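Side-chain contacts in extracellular haem-binding protein (Streptomyces reticuli, PDB 3FPW), which binds and degrades haem and, as an assembled oligomer, interacts with its cognate two-component sensor kinase: residues 113-116 against 117-121; 176-179 against 180-184; 134-137 against 138-141. One frame throughout, in Å; residues are numbered along the deposited sequence. Where two conformers were deposited one is given.

Interaction 1: residues 113-116 against 117-121; sequences YESA and ERKAF. With PO4 (phosphate ion), chain E; PO4 (phosphate ion), chain G; PO4 (phosphate ion), chain D.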
loop_
_atom_site.group_PDB
_atom_site.type_symbol
_atom_site.label_atom_id
_atom_site.label_comp_id
_atom_site.label_asym_id
_atom_site.label_seq_id
_atom_site.Cartn_x
_atom_site.Cartn_y
_atom_site.Cartn_z
ATOM N N TYR A 113 -6.358 7.922 15.408
ATOM C CA TYR A 113 -4.967 7.570 15.591
ATOM C C TYR A 113 -4.130 8.069 14.418
ATOM O O TYR A 113 -3.164 8.844 14.603
ATOM C CB TYR A 113 -4.859 6.051 15.718
ATOM C CG TYR A 113 -3.495 5.566 16.080
ATOM C CD1 TYR A 113 -2.642 5.118 15.097
ATOM C CD2 TYR A 113 -3.062 5.511 17.419
ATOM C CE1 TYR A 113 -1.389 4.656 15.405
ATOM C CE2 TYR A 113 -1.803 5.025 17.728
ATOM C CZ TYR A 113 -0.975 4.614 16.706
ATOM O OH TYR A 113 0.278 4.109 16.942
ATOM N N GLU A 114 -4.539 7.698 13.198
ATOM C CA GLU A 114 -3.849 8.188 11.993
ATOM C C GLU A 114 -4.045 9.684 11.792
ATOM O O GLU A 114 -3.147 10.370 11.316
ATOM C CB GLU A 114 -4.247 7.384 10.758
ATOM C CG GLU A 114 -3.749 5.924 10.849
ATOM C CD GLU A 114 -3.879 5.175 9.525
ATOM O OE1 GLU A 114 -3.823 5.831 8.464
ATOM O OE2 GLU A 114 -3.993 3.925 9.551
ATOM N N SER A 115 -5.226 10.186 12.149
ATOM C CA SER A 115 -5.503 11.611 12.037
ATOM C C SER A 115 -4.491 12.394 12.870
ATOM O O SER A 115 -3.935 13.367 12.397
ATOM C CB SER A 115 -6.930 11.920 12.492
ATOM O OG SER A 115 -7.225 13.309 12.392
ATOM N N ALA A 116 -4.253 11.962 14.106
ATOM C CA ALA A 116 -3.314 12.652 14.992
ATOM C C ALA A 116 -1.897 12.615 14.412
ATOM O O ALA A 116 -1.200 13.646 14.368
ATOM C CB ALA A 116 -3.326 12.030 16.355
ATOM N N GLU A 117 -1.502 11.447 13.904
ATOM C CA GLU A 117 -0.183 11.312 13.293
ATOM C C GLU A 117 0.004 12.260 12.123
ATOM O O GLU A 117 1.033 12.944 12.016
ATOM C CB GLU A 117 0.024 9.885 12.802
ATOM C CG GLU A 117 0.613 8.937 13.779
ATOM C CD GLU A 117 1.137 7.697 13.065
ATOM O OE1 GLU A 117 0.311 7.058 12.380
ATOM O OE2 GLU A 117 2.355 7.383 13.157
ATOM N N ARG A 118 -0.981 12.306 11.233
ATOM C CA ARG A 118 -0.859 13.149 10.052
ATOM C C ARG A 118 -0.874 14.624 10.398
ATOM O O ARG A 118 -0.163 15.402 9.764
ATOM C CB ARG A 118 -1.922 12.804 9.023
ATOM C CG ARG A 118 -1.702 11.420 8.476
ATOM C CD ARG A 118 -2.698 11.102 7.374
ATOM N NE ARG A 118 -2.257 9.908 6.659
ATOM C CZ ARG A 118 -2.064 9.853 5.352
ATOM N NH1 ARG A 118 -2.329 10.915 4.577
ATOM N NH2 ARG A 118 -1.647 8.717 4.814
ATOM N N LYS A 119 -1.699 15.014 11.372
ATOM C CA LYS A 119 -1.682 16.408 11.806
ATOM C C LYS A 119 -0.319 16.819 12.341
ATOM O O LYS A 119 0.157 17.909 12.041
ATOM C CB LYS A 119 -2.735 16.691 12.880
ATOM C CG LYS A 119 -4.151 16.580 12.345
ATOM C CD LYS A 119 -5.120 16.948 13.441
ATOM C CE LYS A 119 -6.557 16.556 13.114
ATOM N NZ LYS A 119 -7.481 16.828 14.278
ATOM N N ALA A 120 0.274 15.973 13.175
ATOM C CA ALA A 120 1.600 16.259 13.705
ATOM C C ALA A 120 2.651 16.410 12.580
ATOM O O ALA A 120 3.490 17.331 12.608
ATOM C CB ALA A 120 2.012 15.158 14.702
ATOM N N PHE A 121 2.626 15.489 11.628
ATOM C CA PHE A 121 3.543 15.533 10.499
ATOM C C PHE A 121 3.347 16.855 9.732
ATOM O O PHE A 121 4.297 17.483 9.273
ATOM C CB PHE A 121 3.201 14.338 9.579
ATOM C CG PHE A 121 4.048 14.248 8.332
ATOM C CD1 PHE A 121 3.598 14.759 7.110
ATOM C CD2 PHE A 121 5.295 13.629 8.374
ATOM C CE1 PHE A 121 4.389 14.671 5.954
ATOM C CE2 PHE A 121 6.069 13.522 7.214
ATOM C CZ PHE A 121 5.619 14.052 6.021
HETATM P P PO4 E . 0.212 7.832 8.540
HETATM O O1 PO4 E . 0.633 8.332 9.903
HETATM O O2 PO4 E . -1.302 7.745 8.443
HETATM O O3 PO4 E . 0.718 8.782 7.475
HETATM O O4 PO4 E . 0.815 6.458 8.328
HETATM P P PO4 G . -0.728 9.111 1.672
HETATM O O1 PO4 G . -1.181 10.520 1.998
HETATM O O2 PO4 G . -1.868 8.136 1.870
HETATM O O3 PO4 G . -0.267 9.081 0.232
HETATM O O4 PO4 G . 0.421 8.716 2.574
HETATM P P PO4 D . -10.546 14.464 14.112
HETATM O O1 PO4 D . -10.502 14.894 15.574
HETATM O O2 PO4 D . -11.893 14.885 13.580
HETATM O O3 PO4 D . -9.492 15.265 13.417
HETATM O O4 PO4 D . -10.314 12.964 13.818
#
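S115 and K119, one helical turn apart, point their polar ends at the same phosphate ion (chain D), probably acquired from the crystallisation liquor. The firm bond is K119's, with NZ 2.7 Å from the phosphate's O3; S115 OG, in the conformer described, gives at most a weak bond, 3.2 Å to O3, its one proton having another acceptor nearby. K119 reaches the ion by leaving the backbone with CG anti to the carbonyl carbon (chi1 -67°) and running extended, its CE passing 3.4 Å from S115 OG. The same ammonium is salt-bridged to D179 and bonds A153 O and V170 O.

R118 spans two further phosphates with its flat guanidinium, both met at the edge. NE donates to O2 of the chain E ion at 3.0 Å, while NH1 and NH2 grip the chain G ion as a pair, NH1 lying 2.9 Å from its O1. A methionine here, with no N-H to give, would probably leave both phosphates less firmly held and without a compensating charge. E117 OE1 lies 2.8 Å from O1 of the chain E phosphate, and OE2 is bonded to T99.

Beneath run regular i to i+4 backbone bonds, such as R118 N to E114 O at 2.9 Å. E117 OE1 lies oblique to the Y113 ring, 4.2 Å from CE1, and the Y113 hydroxyl is held by T102. A120 packs on strand 89-94, whereas E114 and R118 meet P147 of a neighbouring subunit. The result is an alpha-helix laid on the antiparallel sheet, with phosphate ions held along its flanks by charged side chains.

Interaction 2: residues 176-179 against 180-184; sequences GDLD and EQYAR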
loop_
_atom_site.group_PDB
_atom_site.type_symbol
_atom_site.label_atom_id
_atom_site.label_comp_id
_atom_site.label_asym_id
_atom_site.label_seq_id
_atom_site.Cartn_x
_atom_site.Cartn_y
_atom_site.Cartn_z
ATOM N N GLY A 176 -11.852 20.280 15.522
ATOM C CA GLY A 176 -10.408 20.446 15.330
ATOM C C GLY A 176 -9.861 21.524 16.248
ATOM O O GLY A 176 -8.726 21.439 16.731
ATOM N N ASP A 177 -10.663 22.544 16.511
ATOM C CA ASP A 177 -10.188 23.616 17.370
ATOM C C ASP A 177 -9.966 23.092 18.796
ATOM O O ASP A 177 -8.976 23.437 19.434
ATOM C CB ASP A 177 -11.134 24.810 17.340
ATOM C CG ASP A 177 -11.025 25.614 16.036
ATOM O OD1 ASP A 177 -10.019 25.472 15.282
ATOM O OD2 ASP A 177 -11.960 26.389 15.767
ATOM N N LEU A 178 -10.865 22.236 19.281
ATOM C CA LEU A 178 -10.646 21.603 20.581
ATOM C C LEU A 178 -9.418 20.689 20.519
ATOM O O LEU A 178 -8.598 20.711 21.426
ATOM C CB LEU A 178 -11.864 20.807 21.033
ATOM C CG LEU A 178 -12.988 21.686 21.559
ATOM C CD1 LEU A 178 -14.234 20.830 21.621
ATOM C CD2 LEU A 178 -12.586 22.204 22.932
ATOM N N ASP A 179 -9.295 19.887 19.462
ATOM C CA ASP A 179 -8.089 19.051 19.313
ATOM C C ASP A 179 -6.848 19.917 19.488
ATOM O O ASP A 179 -5.882 19.548 20.178
ATOM C CB ASP A 179 -7.981 18.442 17.912
ATOM C CG ASP A 179 -8.969 17.319 17.648
ATOM O OD1 ASP A 179 -9.312 16.572 18.593
ATOM O OD2 ASP A 179 -9.373 17.150 16.457
ATOM N N GLU A 180 -6.850 21.064 18.821
ATOM C CA GLU A 180 -5.657 21.899 18.823
ATOM C C GLU A 180 -5.405 22.548 20.183
ATOM O O GLU A 180 -4.257 22.783 20.549
ATOM C CB GLU A 180 -5.683 22.922 17.684
ATOM C CG GLU A 180 -4.294 23.237 17.186
ATOM C CD GLU A 180 -4.322 24.055 15.915
ATOM O OE1 GLU A 180 -4.190 25.295 16.002
ATOM O OE2 GLU A 180 -4.498 23.455 14.840
ATOM N N GLN A 181 -6.475 22.833 20.929
ATOM C CA GLN A 181 -6.336 23.239 22.331
ATOM C C GLN A 181 -5.538 22.201 23.110
ATOM O O GLN A 181 -4.623 22.539 23.860
ATOM C CB GLN A 181 -7.718 23.413 22.966
ATOM C CG GLN A 181 -7.741 23.863 24.427
ATOM C CD GLN A 181 -9.168 24.138 24.920
ATOM O OE1 GLN A 181 -9.707 23.397 25.741
ATOM N NE2 GLN A 181 -9.786 25.187 24.395
ATOM N N TYR A 182 -5.881 20.931 22.945
ATOM C CA TYR A 182 -5.178 19.901 23.712
ATOM C C TYR A 182 -3.744 19.704 23.218
ATOM O O TYR A 182 -2.837 19.424 24.015
ATOM C CB TYR A 182 -5.940 18.581 23.658
ATOM C CG TYR A 182 -7.374 18.721 24.128
ATOM C CD1 TYR A 182 -7.676 19.448 25.269
ATOM C CD2 TYR A 182 -8.403 18.101 23.456
ATOM C CE1 TYR A 182 -8.975 19.581 25.708
ATOM C CE2 TYR A 182 -9.706 18.222 23.877
ATOM C CZ TYR A 182 -9.986 18.964 25.014
ATOM O OH TYR A 182 -11.287 19.096 25.463
ATOM N N ALA A 183 -3.526 19.867 21.916
ATOM C CA ALA A 183 -2.167 19.820 21.367
ATOM C C ALA A 183 -1.314 20.927 21.996
ATOM O O ALA A 183 -0.197 20.692 22.403
ATOM C CB ALA A 183 -2.173 19.960 19.827
ATOM N N ARG A 184 -1.862 22.138 22.073
ATOM C CA ARG A 184 -1.151 23.240 22.694
ATOM C C ARG A 184 -0.881 22.975 24.170
ATOM O O ARG A 184 0.148 23.402 24.692
ATOM C CB ARG A 184 -1.938 24.548 22.544
ATOM C CG ARG A 184 -1.938 25.121 21.119
ATOM C CD ARG A 184 -2.456 26.560 21.122
ATOM N NE ARG A 184 -3.785 26.672 21.715
ATOM C CZ ARG A 184 -4.918 26.529 21.028
ATOM N NH1 ARG A 184 -4.883 26.279 19.732
ATOM N NH2 ARG A 184 -6.094 26.659 21.636
HETATM O O HOH W 1 -7.798 25.826 18.973
HETATM O O HOH W 2 -7.475 26.136 16.406
#
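E180 N donates to G176 O at 2.8 Å, the first of four successive i to i+4 bonds in this helical stretch. The E180 carboxylate turns away from the preceding residues to S131 OG and the backbone N of G154; water 2, bonded to D177 OD1, gives it one more, weak contact.

Next comes Q181, which extends alongside L178 in the same direction, and its OE1 ends 4.2 Å from L178 CD2. Nearer the backbone, Q181 CB rests 3.2 Å from L178 O.

Y182 lies across that same carbonyl: L178 O stands 3.3 Å above one face of the ring plane, displaced toward the rim at CD2. With CG anti to the carbonyl carbon (chi1 -55°), the ring folds back along the helix and brings CE2 within 4.4 Å of L178 CB. Its hydroxyl is fixed by D84 and R86.

A183 adds the bond from its N to D179 O, in the carbonyl plane. R184 then folds its guanidinium back over E180 O and the CA of Q181, while NH1 reaches water 1 at 3.0 Å; that water donates to D177 O, bridging nearly two turns. The salt bridge from NH1 to E180 OE1 is long, at 3.9 Å.

Helix 176-187 thus sits with D179 and A183 against strand 163-171, Y182 against A80 and A81 of helix 67-83, and E180 facing the start of helix 130-135.

Interaction 3: residues 134-137 against 138-141; sequences AKRL and AQAP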
loop_
_atom_site.group_PDB
_atom_site.type_symbol
_atom_site.label_atom_id
_atom_site.label_comp_id
_atom_site.label_asym_id
_atom_site.label_seq_id
_atom_site.Cartn_x
_atom_site.Cartn_y
_atom_site.Cartn_z
ATOM N N ALA A 134 -4.742 25.038 7.191
ATOM C CA ALA A 134 -5.987 24.699 6.516
ATOM C C ALA A 134 -6.487 25.899 5.730
ATOM O O ALA A 134 -7.055 25.755 4.645
ATOM C CB ALA A 134 -7.034 24.238 7.521
ATOM N N LYS A 135 -6.228 27.084 6.266
ATOM C CA LYS A 135 -6.692 28.321 5.647
ATOM C C LYS A 135 -5.900 28.662 4.388
ATOM O O LYS A 135 -6.387 29.382 3.497
ATOM C CB LYS A 135 -6.667 29.448 6.672
ATOM C CG LYS A 135 -7.573 29.156 7.850
ATOM C CD LYS A 135 -7.484 30.237 8.922
ATOM C CE LYS A 135 -8.014 29.734 10.258
ATOM N NZ LYS A 135 -9.466 29.411 10.261
ATOM N N ARG A 136 -4.696 28.104 4.286
ATOM C CA ARG A 136 -3.870 28.286 3.095
ATOM C C ARG A 136 -4.453 27.594 1.877
ATOM O O ARG A 136 -4.096 27.917 0.743
ATOM C CB ARG A 136 -2.455 27.766 3.327
ATOM C CG ARG A 136 -1.678 28.571 4.329
ATOM C CD ARG A 136 -0.260 28.056 4.429
ATOM N NE ARG A 136 0.449 28.666 5.545
ATOM C CZ ARG A 136 1.736 28.457 5.810
ATOM N NH1 ARG A 136 2.446 27.646 5.040
ATOM N NH2 ARG A 136 2.306 29.044 6.856
ATOM N N LEU A 137 -5.329 26.623 2.113
ATOM C CA LEU A 137 -5.960 25.893 1.026
ATOM C C LEU A 137 -6.848 26.784 0.148
ATOM O O LEU A 137 -7.165 26.435 -0.992
ATOM C CB LEU A 137 -6.763 24.726 1.588
ATOM C CG LEU A 137 -5.918 23.656 2.272
ATOM C CD1 LEU A 137 -6.797 22.551 2.818
ATOM C CD2 LEU A 137 -4.871 23.087 1.316
ATOM N N ALA A 138 -7.218 27.948 0.672
ATOM C CA ALA A 138 -8.011 28.888 -0.105
ATOM C C ALA A 138 -7.251 29.379 -1.338
ATOM O O ALA A 138 -7.831 29.509 -2.410
ATOM C CB ALA A 138 -8.452 30.068 0.763
ATOM N N GLN A 139 -5.949 29.618 -1.189
ATOM C CA GLN A 139 -5.130 30.125 -2.293
ATOM C C GLN A 139 -4.163 29.084 -2.884
ATOM O O GLN A 139 -3.586 29.301 -3.947
ATOM C CB GLN A 139 -4.375 31.391 -1.876
ATOM C CG GLN A 139 -3.187 31.150 -0.957
ATOM C CD GLN A 139 -3.102 32.160 0.185
ATOM O OE1 GLN A 139 -3.238 33.370 -0.019
ATOM N NE2 GLN A 139 -2.876 31.663 1.394
ATOM N N ALA A 140 -3.993 27.958 -2.194
ATOM C CA ALA A 140 -3.232 26.824 -2.737
ATOM C C ALA A 140 -3.926 25.487 -2.434
ATOM O O ALA A 140 -3.458 24.719 -1.585
ATOM C CB ALA A 140 -1.811 26.826 -2.199
ATOM N N PRO A 141 -5.032 25.199 -3.133
ATOM C CA PRO A 141 -5.884 24.083 -2.732
ATOM C C PRO A 141 -5.229 22.707 -2.849
ATOM O O PRO A 141 -5.683 21.763 -2.216
ATOM C CB PRO A 141 -7.108 24.192 -3.651
ATOM C CG PRO A 141 -6.719 25.127 -4.751
ATOM C CD PRO A 141 -5.590 25.974 -4.259
#
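A run of tight turns carries the chain out of helix 130-135 into the following loop, with K135 bonded to A138 and R136 to both Q139 and A140. The first bond, A138 N to K135 O, is 3.3 Å long and spans three residues; its donor stands well above the carbonyl plane. R136 O then takes two donors on different approaches. Q139 N comes from above the plane, whereas A140 N arrives in it at 2.9 Å, closing a wider, five-residue turn.

L137 reaches across with its CD2 branch. Its CG lies anti to the carbonyl carbon (chi1 -65°) and the chain continues extended, bringing CD2 3.6 Å from A140 O and close to P141 O. The L137 side chain also packs on L143, K144 and F151, and on T142 of a neighbouring subunit. P141 sits beyond the L137 carbonyl oxygen, with CA 3.2 Å and CB 3.5 Å from L137 O. In the conformer described, Q139 bends back so that NE2 comes within 3.9 Å of R136 CA, a loose contact.

An iron(III) ion lies about 7 Å from the P141 side chain, too far for coordination. Chemically the contact is backbone-driven: main-chain N-H groups hold two carbonyls, and as a proline P141 has no N-H to offer L137 O, so the succession of turn bonds stops here and the remaining contacts are van der Waals touches, chiefly of carbon on carbonyl oxygen.

In the fold
From the N terminus the chain first forms interaction 1 within helix 112-126, then interaction 3 where helix 130-135 gives way to a loop, and finally interaction 2 at the start of helix 176-187. The three run in series; none nests within or crosses another, and each joins two adjoining segments a turn or so apart, so none closes a long loop. Between interactions 3 and 2 the chain forms strands 155-160 and 163-171. That excursion returns interaction 2 to interaction 1, where K119 NZ and D179 OD2 form a salt bridge of 2.9 Å, tying two helices together beside strand 163-171. Interaction 3 touches neither, its centre about 20 Å from that of interaction 2.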